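Local coordinates for protein putative regulator of transfer genes ArtA (Staphylococcus aureus subsp. aureus USA300, PDB 3GXQ) that binds DNA through a ribbon-helix-helix motif and regulates plasmid transmission genes, at residues I27-Q31 with E32-D36. Numbering follows the deposited sequence.
Sequences IKYAQ and EKDFD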
loop_
_atom_site.group_PDB
_atom_site.type_symbol
_atom_site.label_atom_id
_atom_site.label_comp_id
_atom_site.label_asym_id
_atom_site.label_seq_id
_atom_site.Cartn_x
_atom_site.Cartn_y
_atom_site.Cartn_z
ATOM N N ILE B 27 -9.239 -3.430 5.240
ATOM C CA ILE B 27 -9.588 -3.957 6.550
ATOM C C ILE B 27 -10.404 -5.257 6.431
ATOM O O ILE B 27 -10.158 -6.220 7.171
ATOM C CB ILE B 27 -10.366 -2.923 7.371
ATOM C CG1 ILE B 27 -9.407 -1.825 7.857
ATOM C CG2 ILE B 27 -11.075 -3.606 8.525
ATOM C CD1 ILE B 27 -10.116 -0.663 8.553
ATOM N N LYS B 28 -11.360 -5.302 5.508
ATOM C CA LYS B 28 -12.144 -6.513 5.344
ATOM C C LYS B 28 -11.206 -7.650 4.944
ATOM O O LYS B 28 -11.386 -8.771 5.390
ATOM C CB LYS B 28 -13.230 -6.320 4.285
ATOM C CG LYS B 28 -14.093 -7.555 4.037
ATOM C CD LYS B 28 -15.293 -7.216 3.162
ATOM C CE LYS B 28 -16.220 -6.211 3.849
ATOM N NZ LYS B 28 -16.975 -6.793 5.005
ATOM N N TYR B 29 -10.200 -7.361 4.117
ATOM C CA TYR B 29 -9.233 -8.385 3.690
ATOM C C TYR B 29 -8.368 -8.822 4.879
ATOM O O TYR B 29 -8.029 -9.994 5.018
ATOM C CB TYR B 29 -8.320 -7.843 2.577
ATOM C CG TYR B 29 -7.282 -8.840 2.067
ATOM C CD1 TYR B 29 -7.559 -9.681 0.993
ATOM C CD2 TYR B 29 -6.037 -8.959 2.680
ATOM C CE1 TYR B 29 -6.621 -10.617 0.542
ATOM C CE2 TYR B 29 -5.091 -9.894 2.240
ATOM C CZ TYR B 29 -5.389 -10.721 1.171
ATOM O OH TYR B 29 -4.461 -11.658 0.743
ATOM N N ALA B 30 -8.005 -7.868 5.728
ATOM C CA ALA B 30 -7.187 -8.154 6.899
ATOM C C ALA B 30 -7.970 -9.068 7.845
ATOM O O ALA B 30 -7.422 -9.990 8.452
ATOM C CB ALA B 30 -6.808 -6.850 7.600
ATOM N N GLN B 31 -9.264 -8.810 7.958
ATOM C CA GLN B 31 -10.121 -9.619 8.807
ATOM C C GLN B 31 -10.208 -11.059 8.291
ATOM O O GLN B 31 -10.029 -12.010 9.054
ATOM C CB GLN B 31 -11.519 -8.998 8.873
ATOM C CG GLN B 31 -11.581 -7.705 9.660
ATOM C CD GLN B 31 -12.911 -7.008 9.512
ATOM O OE1 GLN B 31 -13.790 -7.475 8.781
ATOM N NE2 GLN B 31 -13.071 -5.874 10.200
ATOM N N GLU B 32 -10.449 -11.214 6.994
ATOM C CA GLU B 32 -10.577 -12.527 6.370
ATOM C C GLU B 32 -9.264 -13.306 6.275
ATOM O O GLU B 32 -9.260 -14.542 6.374
ATOM C CB GLU B 32 -11.160 -12.366 4.962
ATOM C CG GLU B 32 -12.523 -11.678 4.928
ATOM C CD GLU B 32 -12.871 -11.132 3.550
ATOM O OE1 GLU B 32 -13.930 -10.483 3.414
ATOM O OE2 GLU B 32 -12.082 -11.347 2.604
ATOM N N LYS B 33 -8.155 -12.589 6.107
ATOM C CA LYS B 33 -6.863 -13.239 5.940
ATOM C C LYS B 33 -5.765 -13.037 6.973
ATOM O O LYS B 33 -5.000 -13.958 7.220
ATOM C CB LYS B 33 -6.272 -12.864 4.571
ATOM C CG LYS B 33 -6.961 -13.489 3.370
ATOM C CD LYS B 33 -6.771 -14.996 3.340
ATOM C CE LYS B 33 -7.456 -15.612 2.136
ATOM N NZ LYS B 33 -8.922 -15.353 2.175
ATOM N N ASP B 34 -5.662 -11.861 7.581
ATOM C CA ASP B 34 -4.546 -11.644 8.490
ATOM C C ASP B 34 -4.830 -11.349 9.937
ATOM O O ASP B 34 -4.063 -10.627 10.570
ATOM C CB ASP B 34 -3.682 -10.524 7.947
ATOM C CG ASP B 34 -3.534 -10.585 6.445
ATOM O OD1 ASP B 34 -2.835 -11.482 5.935
ATOM O OD2 ASP B 34 -4.130 -9.732 5.764
ATOM N N PHE B 35 -5.903 -11.911 10.478
ATOM C CA PHE B 35 -6.247 -11.663 11.871
ATOM C C PHE B 35 -6.277 -10.178 12.183
ATOM O O PHE B 35 -5.782 -9.734 13.217
ATOM C CB PHE B 35 -5.268 -12.392 12.785
ATOM C CG PHE B 35 -5.483 -13.884 12.817
ATOM C CD1 PHE B 35 -4.418 -14.752 13.027
ATOM C CD2 PHE B 35 -6.760 -14.417 12.654
ATOM C CE1 PHE B 35 -4.620 -16.131 13.069
ATOM C CE2 PHE B 35 -6.974 -15.797 12.696
ATOM C CZ PHE B 35 -5.902 -16.656 12.906
ATOM N N ASP B 36 -6.870 -9.426 11.259
ATOM C CA ASP B 36 -7.041 -7.989 11.381
ATOM C C ASP B 36 -5.756 -7.167 11.385
ATOM O O ASP B 36 -5.779 -6.004 11.742
ATOM C CB ASP B 36 -7.886 -7.678 12.625
ATOM C CG ASP B 36 -8.846 -6.521 12.402
ATOM O OD1 ASP B 36 -8.988 -6.108 11.234
ATOM O OD2 ASP B 36 -9.469 -6.032 13.370
HETATM O O HOH W 1 -8.106 -13.996 9.387
#
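E32 lies against K28 one turn back at the C-terminal end of helix 20-33, where the chain turns toward helix 38-53. Extended beyond CG, the E32 side chain runs obliquely across that of K28 and brings E32 OE1 to 3.0 Å from K28 CG, while E32 N hydrogen-bonds K28 O. Y29 turns its CG beside its own carbonyl carbon (chi1 -180°), which brings the ring under K33 CG, 4.2 Å from the Y29 ring centroid in a CH-pi contact. D34 OD2 approaches the same ring obliquely, 3.7 Å from Y29 CE2. Q31 and D36 run side by side, pointing the same way, with Q31 CG 3.4 Å from D36 OD1 and the amide and carboxylate planes 60° apart.

The helix closes on the carbonyl of A30, which takes two backbone donors from opposite faces of its plane: D34 N lies 2.7 Å from A30 O, and D36 N reaches A30 O at 2.9 Å from well above that plane. Backbone bonds to one shared carbonyl thus hold the turn between the two helices of the ribbon-helix-helix fold, whereas K28 NZ and E32 OE1, 5.0 Å apart, probably attract electrostatically without forming a salt bridge.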